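PDB 6TBL: MMS19 nucleotide excision repair protein homolog from Mus musculus, which probably serves as a key component of the cytosolic iron-sulfur assembly complex, directing clusters to apoproteins of DNA metabolism, with this chain as its C-terminal HEAT-repeat piece. Local coordinates for residues D48-K53 against H74-L79; N56-Y61 against A68-M73; S82-Y87 against F118-P123; K97-K102 against E109-R114. One frame throughout, in Å; residues are numbered along the deposited sequence.

Contact 1: D48-K53 against H74-L79; sequences DTLVTK and HALTRL. With K (potassium ion), chain G.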
# COMPACT_ATOMS: atom_id res chain seq x y z
N ASP A 48 -8.26 -9.04 28.78
CA ASP A 48 -8.21 -7.60 28.55
C ASP A 48 -7.15 -6.93 29.41
O ASP A 48 -6.37 -6.10 28.92
CB ASP A 48 -9.57 -6.97 28.79
CG ASP A 48 -9.67 -5.56 28.24
OD1 ASP A 48 -9.96 -5.42 27.03
OD2 ASP A 48 -9.44 -4.61 29.00
N THR A 49 -7.09 -7.29 30.70
CA THR A 49 -6.08 -6.70 31.57
C THR A 49 -4.71 -7.33 31.33
O THR A 49 -3.68 -6.67 31.56
CB THR A 49 -6.50 -6.84 33.03
OG1 THR A 49 -5.52 -6.21 33.87
CG2 THR A 49 -6.64 -8.30 33.43
N LEU A 50 -4.65 -8.58 30.87
CA LEU A 50 -3.37 -9.18 30.53
C LEU A 50 -2.76 -8.50 29.31
O LEU A 50 -1.59 -8.10 29.33
CB LEU A 50 -3.53 -10.68 30.28
CG LEU A 50 -3.77 -11.56 31.52
CD1 LEU A 50 -4.17 -12.98 31.11
CD2 LEU A 50 -2.55 -11.59 32.43
N VAL A 51 -3.55 -8.34 28.24
CA VAL A 51 -3.06 -7.68 27.03
C VAL A 51 -2.64 -6.25 27.34
O VAL A 51 -1.56 -5.80 26.93
CB VAL A 51 -4.13 -7.73 25.93
CG1 VAL A 51 -3.73 -6.85 24.76
CG2 VAL A 51 -4.36 -9.15 25.47
N THR A 52 -3.47 -5.53 28.09
CA THR A 52 -3.18 -4.13 28.38
C THR A 52 -1.87 -3.97 29.13
O THR A 52 -0.97 -3.23 28.70
CB THR A 52 -4.33 -3.51 29.18
OG1 THR A 52 -5.58 -3.81 28.54
CG2 THR A 52 -4.17 -2.00 29.26
N LYS A 53 -1.72 -4.69 30.25
CA LYS A 53 -0.56 -4.48 31.11
C LYS A 53 0.72 -5.03 30.49
O LYS A 53 1.79 -4.43 30.64
CB LYS A 53 -0.81 -5.12 32.48
CG LYS A 53 -1.79 -4.35 33.33
CD LYS A 53 -1.36 -2.90 33.46
CE LYS A 53 -2.41 -2.07 34.16
NZ LYS A 53 -2.02 -0.63 34.20
N HIS A 74 3.88 -13.55 23.90
CA HIS A 74 3.98 -14.79 23.14
C HIS A 74 3.16 -15.89 23.81
O HIS A 74 2.43 -16.62 23.14
CB HIS A 74 5.44 -15.19 23.01
CG HIS A 74 5.66 -16.42 22.18
ND1 HIS A 74 5.55 -17.70 22.70
CD2 HIS A 74 6.00 -16.57 20.88
CE1 HIS A 74 5.81 -18.58 21.75
NE2 HIS A 74 6.08 -17.92 20.63
N ALA A 75 3.27 -16.02 25.14
CA ALA A 75 2.55 -17.06 25.85
C ALA A 75 1.05 -16.85 25.82
O ALA A 75 0.30 -17.82 26.00
CB ALA A 75 3.04 -17.14 27.30
N LEU A 76 0.59 -15.62 25.61
CA LEU A 76 -0.85 -15.37 25.51
C LEU A 76 -1.48 -16.14 24.35
O LEU A 76 -2.66 -16.49 24.42
CB LEU A 76 -1.11 -13.87 25.34
CG LEU A 76 -1.32 -13.04 26.61
CD1 LEU A 76 -1.59 -11.59 26.24
CD2 LEU A 76 -2.47 -13.61 27.41
N THR A 77 -0.71 -16.40 23.29
CA THR A 77 -1.26 -17.09 22.13
C THR A 77 -1.66 -18.53 22.42
O THR A 77 -2.24 -19.17 21.54
CB THR A 77 -0.26 -17.04 20.97
OG1 THR A 77 0.92 -17.77 21.34
CG2 THR A 77 0.12 -15.60 20.66
N ARG A 78 -1.37 -19.05 23.61
CA ARG A 78 -1.83 -20.39 23.99
C ARG A 78 -3.28 -20.39 24.44
O ARG A 78 -3.90 -21.46 24.48
CB ARG A 78 -0.93 -20.96 25.09
CG ARG A 78 -1.15 -22.45 25.35
CD ARG A 78 0.15 -23.14 25.72
NE ARG A 78 1.15 -23.02 24.66
CZ ARG A 78 2.33 -23.62 24.69
NH1 ARG A 78 2.66 -24.39 25.72
NH2 ARG A 78 3.18 -23.46 23.68
N LEU A 79 -3.84 -19.23 24.78
CA LEU A 79 -5.24 -19.15 25.14
C LEU A 79 -6.11 -19.51 23.93
O LEU A 79 -5.63 -19.53 22.79
CB LEU A 79 -5.58 -17.74 25.62
CG LEU A 79 -4.71 -17.15 26.74
CD1 LEU A 79 -5.31 -15.85 27.26
CD2 LEU A 79 -4.50 -18.13 27.87
K K G . -4.36 -20.50 20.20

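Contact 2: N56-Y61 against A68-M73; sequences NLSSSY and AALQCM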
# COMPACT_ATOMS: atom_id res chain seq x y z
N ASN A 56 2.02 -2.40 28.12
CA ASN A 56 2.65 -1.30 28.83
C ASN A 56 4.03 -1.67 29.33
O ASN A 56 4.98 -0.88 29.22
CB ASN A 56 1.76 -0.86 30.00
CG ASN A 56 0.47 -0.23 29.54
OD1 ASN A 56 0.42 0.96 29.23
ND2 ASN A 56 -0.59 -1.02 29.50
N LEU A 57 4.18 -2.88 29.88
CA LEU A 57 5.47 -3.31 30.40
C LEU A 57 6.49 -3.55 29.30
O LEU A 57 7.69 -3.54 29.57
CB LEU A 57 5.29 -4.57 31.24
CG LEU A 57 4.46 -4.40 32.51
CD1 LEU A 57 4.23 -5.74 33.17
CD2 LEU A 57 5.15 -3.44 33.47
N SER A 58 6.04 -3.76 28.06
CA SER A 58 6.96 -3.93 26.94
C SER A 58 7.67 -2.64 26.55
O SER A 58 8.51 -2.67 25.64
CB SER A 58 6.22 -4.50 25.73
OG SER A 58 5.25 -3.58 25.26
N SER A 59 7.34 -1.52 27.19
CA SER A 59 7.99 -0.24 26.93
C SER A 59 8.61 0.34 28.20
O SER A 59 8.74 1.56 28.34
CB SER A 59 6.99 0.75 26.33
OG SER A 59 5.85 0.88 27.16
N SER A 60 8.99 -0.53 29.14
CA SER A 60 9.57 -0.08 30.39
C SER A 60 11.03 0.33 30.18
O SER A 60 11.65 0.01 29.17
CB SER A 60 9.47 -1.17 31.45
OG SER A 60 10.38 -2.22 31.17
N TYR A 61 11.57 1.04 31.17
CA TYR A 61 12.97 1.41 31.13
C TYR A 61 13.88 0.19 31.24
O TYR A 61 14.99 0.20 30.71
CB TYR A 61 13.28 2.42 32.23
CG TYR A 61 14.73 2.85 32.30
CD1 TYR A 61 15.21 3.86 31.47
CD2 TYR A 61 15.61 2.27 33.19
CE1 TYR A 61 16.53 4.26 31.53
CE2 TYR A 61 16.94 2.66 33.26
CZ TYR A 61 17.39 3.66 32.42
OH TYR A 61 18.70 4.06 32.48
N ALA A 68 10.62 -9.93 29.44
CA ALA A 68 9.63 -10.77 30.11
C ALA A 68 8.22 -10.44 29.65
O ALA A 68 7.38 -11.33 29.47
CB ALA A 68 9.76 -10.63 31.62
N ALA A 69 7.93 -9.15 29.45
CA ALA A 69 6.60 -8.75 29.01
C ALA A 69 6.28 -9.32 27.64
O ALA A 69 5.16 -9.81 27.40
CB ALA A 69 6.49 -7.22 29.00
N LEU A 70 7.24 -9.27 26.71
CA LEU A 70 7.01 -9.81 25.38
C LEU A 70 6.91 -11.33 25.39
O LEU A 70 6.17 -11.91 24.58
CB LEU A 70 8.12 -9.36 24.43
CG LEU A 70 8.19 -7.86 24.17
CD1 LEU A 70 9.40 -7.52 23.31
CD2 LEU A 70 6.92 -7.37 23.51
N GLN A 71 7.64 -12.00 26.28
CA GLN A 71 7.51 -13.45 26.40
C GLN A 71 6.12 -13.84 26.88
O GLN A 71 5.62 -14.91 26.51
CB GLN A 71 8.58 -14.00 27.34
CG GLN A 71 10.00 -13.84 26.82
CD GLN A 71 11.04 -14.39 27.79
OE1 GLN A 71 10.71 -14.89 28.86
NE2 GLN A 71 12.30 -14.29 27.40
N CYS A 72 5.49 -13.01 27.71
CA CYS A 72 4.11 -13.25 28.10
C CYS A 72 3.16 -12.98 26.94
O CYS A 72 2.16 -13.68 26.77
CB CYS A 72 3.74 -12.40 29.31
SG CYS A 72 4.38 -13.04 30.87
N MET A 73 3.46 -11.95 26.13
CA MET A 73 2.67 -11.70 24.93
C MET A 73 2.72 -12.90 23.99
O MET A 73 1.72 -13.23 23.34
CB MET A 73 3.17 -10.45 24.22
CG MET A 73 2.86 -9.16 24.96
SD MET A 73 1.08 -8.93 25.12
CE MET A 73 0.58 -8.92 23.41

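Contact 3: S82-Y87 against F118-P123; sequences SVLLPY and FLLGSP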
# COMPACT_ATOMS: atom_id res chain seq x y z
N SER A 82 -10.46 -18.13 19.83
CA SER A 82 -11.70 -17.39 19.66
C SER A 82 -11.78 -16.16 20.56
O SER A 82 -12.51 -15.22 20.24
CB SER A 82 -12.90 -18.30 19.92
OG SER A 82 -12.87 -18.81 21.24
N VAL A 83 -11.03 -16.14 21.67
CA VAL A 83 -11.06 -14.99 22.58
C VAL A 83 -9.91 -14.03 22.34
O VAL A 83 -9.93 -12.91 22.89
CB VAL A 83 -11.06 -15.44 24.06
CG1 VAL A 83 -12.05 -16.57 24.26
CG2 VAL A 83 -9.66 -15.85 24.51
N LEU A 84 -8.91 -14.42 21.55
CA LEU A 84 -7.79 -13.54 21.24
C LEU A 84 -8.02 -12.71 20.00
O LEU A 84 -7.47 -11.61 19.89
CB LEU A 84 -6.51 -14.35 21.06
CG LEU A 84 -6.11 -15.29 22.20
CD1 LEU A 84 -4.75 -15.88 21.92
CD2 LEU A 84 -6.12 -14.56 23.53
N LEU A 85 -8.84 -13.20 19.06
CA LEU A 85 -9.01 -12.51 17.78
C LEU A 85 -9.49 -11.07 17.90
O LEU A 85 -9.00 -10.23 17.13
CB LEU A 85 -9.95 -13.34 16.88
CG LEU A 85 -9.39 -14.71 16.48
CD1 LEU A 85 -10.41 -15.49 15.66
CD2 LEU A 85 -8.08 -14.55 15.71
N PRO A 86 -10.41 -10.70 18.80
CA PRO A 86 -10.76 -9.28 18.94
C PRO A 86 -9.61 -8.40 19.40
O PRO A 86 -9.74 -7.17 19.34
CB PRO A 86 -11.90 -9.29 19.97
CG PRO A 86 -11.78 -10.60 20.67
CD PRO A 86 -11.29 -11.55 19.63
N TYR A 87 -8.50 -8.98 19.85
CA TYR A 87 -7.31 -8.22 20.20
C TYR A 87 -6.21 -8.32 19.17
O TYR A 87 -5.23 -7.57 19.26
CB TYR A 87 -6.77 -8.68 21.57
CG TYR A 87 -7.74 -8.49 22.70
CD1 TYR A 87 -7.75 -7.32 23.45
CD2 TYR A 87 -8.66 -9.48 23.03
CE1 TYR A 87 -8.64 -7.14 24.49
CE2 TYR A 87 -9.56 -9.31 24.07
CZ TYR A 87 -9.54 -8.13 24.80
OH TYR A 87 -10.43 -7.95 25.83
N PHE A 118 0.29 -13.19 14.32
CA PHE A 118 -0.13 -13.22 12.92
C PHE A 118 -0.83 -14.52 12.57
O PHE A 118 -1.65 -14.55 11.64
CB PHE A 118 1.08 -13.01 12.00
CG PHE A 118 1.41 -11.57 11.73
CD1 PHE A 118 0.68 -10.84 10.80
CD2 PHE A 118 2.45 -10.95 12.40
CE1 PHE A 118 0.99 -9.52 10.55
CE2 PHE A 118 2.75 -9.62 12.15
CZ PHE A 118 2.02 -8.91 11.23
N LEU A 119 -0.53 -15.60 13.29
CA LEU A 119 -1.05 -16.93 12.97
C LEU A 119 -2.37 -17.24 13.66
O LEU A 119 -2.84 -18.37 13.56
CB LEU A 119 -0.02 -18.00 13.35
CG LEU A 119 1.40 -17.83 12.81
CD1 LEU A 119 2.33 -18.87 13.42
CD2 LEU A 119 1.40 -17.93 11.29
N LEU A 120 -2.96 -16.28 14.37
CA LEU A 120 -4.21 -16.57 15.06
C LEU A 120 -5.36 -16.77 14.08
O LEU A 120 -6.05 -17.79 14.11
CB LEU A 120 -4.53 -15.46 16.06
CG LEU A 120 -3.65 -15.47 17.31
CD1 LEU A 120 -4.02 -14.32 18.23
CD2 LEU A 120 -3.77 -16.80 18.05
N GLY A 121 -5.57 -15.80 13.19
CA GLY A 121 -6.49 -15.99 12.08
C GLY A 121 -5.79 -16.63 10.90
O GLY A 121 -5.62 -16.01 9.85
N SER A 122 -5.38 -17.89 11.06
CA SER A 122 -4.58 -18.55 10.05
C SER A 122 -5.39 -19.64 9.36
O SER A 122 -6.14 -20.35 10.02
CB SER A 122 -3.32 -19.16 10.66
OG SER A 122 -2.28 -19.28 9.71
N PRO A 123 -5.25 -19.77 8.03
CA PRO A 123 -5.90 -20.91 7.35
C PRO A 123 -5.49 -22.26 7.93
O PRO A 123 -6.34 -23.13 8.11
CB PRO A 123 -5.44 -20.74 5.89
CG PRO A 123 -5.18 -19.26 5.76
CD PRO A 123 -4.65 -18.82 7.09

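Contact 4: K97-K102 against E109-R114; sequences KPLDDK and EAVSAR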
# COMPACT_ATOMS: atom_id res chain seq x y z
N LYS A 97 6.09 -1.51 17.68
CA LYS A 97 7.05 -0.63 18.35
C LYS A 97 8.22 -1.41 18.94
O LYS A 97 9.37 -1.02 18.70
CB LYS A 97 6.33 0.23 19.39
CG LYS A 97 7.26 1.07 20.25
CD LYS A 97 6.48 1.78 21.36
CE LYS A 97 7.40 2.61 22.24
NZ LYS A 97 6.65 3.29 23.33
N PRO A 98 8.02 -2.48 19.71
CA PRO A 98 9.18 -3.25 20.21
C PRO A 98 10.01 -3.88 19.11
O PRO A 98 11.15 -4.29 19.38
CB PRO A 98 8.54 -4.32 21.10
CG PRO A 98 7.24 -3.75 21.50
CD PRO A 98 6.76 -2.98 20.31
N LEU A 99 9.49 -3.98 17.88
CA LEU A 99 10.31 -4.46 16.77
C LEU A 99 11.46 -3.51 16.48
O LEU A 99 12.49 -3.93 15.94
CB LEU A 99 9.46 -4.66 15.51
CG LEU A 99 8.41 -5.77 15.51
CD1 LEU A 99 7.76 -5.84 14.14
CD2 LEU A 99 9.02 -7.10 15.88
N ASP A 100 11.30 -2.23 16.82
CA ASP A 100 12.33 -1.22 16.61
C ASP A 100 13.01 -0.81 17.91
O ASP A 100 13.54 0.29 18.01
CB ASP A 100 11.73 -0.00 15.91
CG ASP A 100 12.76 0.79 15.15
OD1 ASP A 100 13.88 0.27 14.96
OD2 ASP A 100 12.46 1.94 14.75
N ASP A 101 12.98 -1.68 18.92
CA ASP A 101 13.61 -1.36 20.19
C ASP A 101 15.13 -1.28 20.02
O ASP A 101 15.72 -1.87 19.12
CB ASP A 101 13.26 -2.40 21.25
CG ASP A 101 13.62 -1.95 22.65
OD1 ASP A 101 12.70 -1.53 23.39
OD2 ASP A 101 14.82 -1.98 23.00
N LYS A 102 15.76 -0.53 20.93
CA LYS A 102 17.19 -0.25 20.82
C LYS A 102 18.08 -1.44 21.15
O LYS A 102 19.29 -1.34 20.97
CB LYS A 102 17.55 0.94 21.71
CG LYS A 102 17.06 0.80 23.14
CD LYS A 102 17.26 2.10 23.92
CE LYS A 102 16.79 1.95 25.36
NZ LYS A 102 16.90 3.22 26.12
N GLU A 109 12.51 -11.04 20.96
CA GLU A 109 11.27 -11.45 21.60
C GLU A 109 10.06 -10.79 20.95
O GLU A 109 8.99 -11.41 20.86
CB GLU A 109 11.31 -11.12 23.09
CG GLU A 109 12.54 -11.65 23.81
CD GLU A 109 12.59 -13.17 23.83
OE1 GLU A 109 11.52 -13.80 23.76
OE2 GLU A 109 13.71 -13.72 23.92
N ALA A 110 10.20 -9.55 20.49
CA ALA A 110 9.10 -8.89 19.79
C ALA A 110 8.78 -9.59 18.48
O ALA A 110 7.60 -9.76 18.13
CB ALA A 110 9.44 -7.42 19.55
N VAL A 111 9.81 -9.99 17.73
CA VAL A 111 9.59 -10.77 16.51
C VAL A 111 8.86 -12.06 16.83
O VAL A 111 7.90 -12.45 16.16
CB VAL A 111 10.93 -11.03 15.80
CG1 VAL A 111 10.74 -12.04 14.68
CG2 VAL A 111 11.50 -9.74 15.26
N SER A 112 9.31 -12.76 17.88
CA SER A 112 8.70 -14.03 18.24
C SER A 112 7.25 -13.87 18.67
O SER A 112 6.38 -14.65 18.28
CB SER A 112 9.52 -14.70 19.34
OG SER A 112 8.95 -15.93 19.74
N ALA A 113 6.97 -12.84 19.49
CA ALA A 113 5.61 -12.65 19.97
C ALA A 113 4.68 -12.21 18.84
O ALA A 113 3.58 -12.75 18.68
CB ALA A 113 5.59 -11.62 21.10
N ARG A 114 5.11 -11.23 18.04
CA ARG A 114 4.27 -10.72 16.97
C ARG A 114 4.02 -11.79 15.91
O ARG A 114 2.93 -11.86 15.34
CB ARG A 114 4.91 -9.48 16.35
CG ARG A 114 4.02 -8.67 15.41
CD ARG A 114 4.69 -7.35 15.11
NE ARG A 114 3.81 -6.39 14.44
CZ ARG A 114 3.94 -6.01 13.18
NH1 ARG A 114 4.91 -6.51 12.42
NH2 ARG A 114 3.09 -5.13 12.66

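Contact 1: D48-K53 against H74-L79
L76 reaches across from helix 63-76 with its isobutyl fork pointed at helix 47-57, and each prong of the fork meets a different residue. CD1 of L76 touches CG2 of V51 at 3.8 Å. CD2 of L76 lies 4.1 Å from CD1 of L50, a looser approach. Both opposing side chains cross obliquely to L76, so methyl meets methyl rather than whole chains running alongside. In V51 the touching branch, CG2, stands anti to the carbonyl carbon and beside the backbone N, turned to the L76 side. The contact is buried, entirely aliphatic, and joins the two helices of the HEAT 3 repeat. From L76 to L79 the chain makes a type I turn. Here OG1 of T77 hydrogen-bonds H74 O at 2.6 Å, nearly in line with the C=O, and the same oxygen also accepts from T77 N. The turn presents T77 O (2.8 Å) and L79 O (3.0 Å) to a potassium ion, which T81 OG1 also binds. L36 of helix 22-38 packs on both L50 and L76, M43 of helix 40-43 touches L50 and L79, and helix 104-118 reaches H74 and T77.

Contact 2: N56-Y61 against A68-M73
S58 and A69 are the closest backbone pair, their CA atoms 5.3 Å apart where the end of helix 47-57 rolls into a type I turn, L57 to S60, beside helix 63-76. The methyl of A69 points into this turn and takes up the middle of the contact. Its CB lies 3.7 Å from CB of L57 and 3.6 Å from the backbone N of S58, meeting the first step of the turn as well as a side chain. L70 adds the second touch from one position further along its helix: its CD2 comes to 3.7 Å from CB of S58. The CG of L70 is anti to the carbonyl carbon (chi1 -65°), which carries the isobutyl end closer to S58 than the start of the side chain. This is the tight end of the HEAT 3 helical hairpin, where the two helices meet next to their connecting loop, a close approach consistent with the small alanine at A69. S58 meets the other helix through its CB, while its OG, held between the backbone N and the carbonyl carbon (chi1 64°), bonds back to L55 O. One residue on, S59 bonds back to the last helical turn: its OG reaches N56 O at 2.8 Å, tilted 28° from the carbonyl plane, and S59 N approaches the same oxygen from the same face. Outside the hairpin, L70 also packs against V106, E109 and A110 of helix 104-118, whereas L57 lies on Q25 of helix 22-38 and on L17.

Contact 3: S82-Y87 against F118-P123
At the C-terminal end of the HEAT 4 repeat, L120, in the tail after helix 104-118, packs on L84 and L85 near the start of helix 81-94. L120 uses its two ends differently. Its branched end lies across L84 at about a right angle, CD1 of L120 being 3.8 Å from CB of L84, while both methyls of L120 lie 4.1 Å from CD1 of L84. Its CB instead faces L85: the L85 CD2 approaches L120 CB at 3.7 Å as the two side chains run antiparallel alongside one another. In L85, CG stands anti to the carbonyl carbon (chi1 -65°), which brings CD2 to L120. L84 is buried and L85 exposed, so this leucine patch runs from the interior to the surface. The L120 side chain also packs on T81 and K88, its nearest atom about 4 Å from the potassium ion bound near the beginning of the helix. K88 NZ hydrogen-bonds F118 O. F118, L119 and P123 pack against the chain of another protein. From L120 to S122 the backbone makes an inverse gamma turn centred on G121, and the N of G121 sits 3.8 Å from CD2 of L85.

Contact 4: K97-K102 against E109-R114
L99 pushes its isobutyl end between A110, V111 and R114 of helix 104-118, across the loop end of the HEAT 4 helical hairpin. Its CD2 rests on the helix backbone, 3.5 Å from V111 N, and touches CG2 of V111 at 3.7 Å. Its other methyl, CD1, lies 3.6 Å from CD of R114, the two side chains crossing at about a right angle. Beside it P98 sets its CB 3.6 Å from CB of A110, ring against methyl, with the loop close to the helix. The arginine chain runs extended from CG to NE, with CG anti to the backbone N (chi1 -168°), which carries CD and the guanidinium across the leucine's end. With an alanine here both methyls are gone, which is likely to open a gap over the A110-V111 backbone and leave the aliphatic part of R114 without its neighbour. Further out, R114 NE bonds to I92 O and R114 NH1 to the backbone of another protein's chain, which also packs on L99 and V111. D101 OD2 forms a salt bridge with R66 NH1 of helix 63-76 and accepts a hydrogen bond from K103 N. Where the leucine meets the guanidinium, L99 CD1 approaches R114 NH1 obliquely at 3.4 Å.

Overall arrangement
Contacts 1 and 2 both join helix 47-57 to helix 63-76, contact 2 near their connecting loop and contact 1 toward the potassium end, their centres about 11 Å apart. Both are buried near the chain's centre and essentially apolar. Contacts 3 and 4 repeat this division in HEAT 4, contact 4 by the loop and contact 3 at the far end, with centres about 19 Å apart. Contact 3 is partly exposed; contact 4 is buried but includes an arginine that bonds to another protein. The two hairpins meet where L70 packs on A110, where L84 touches L79, and where D48 OD1 and Y87 OH form a probable hydrogen bond.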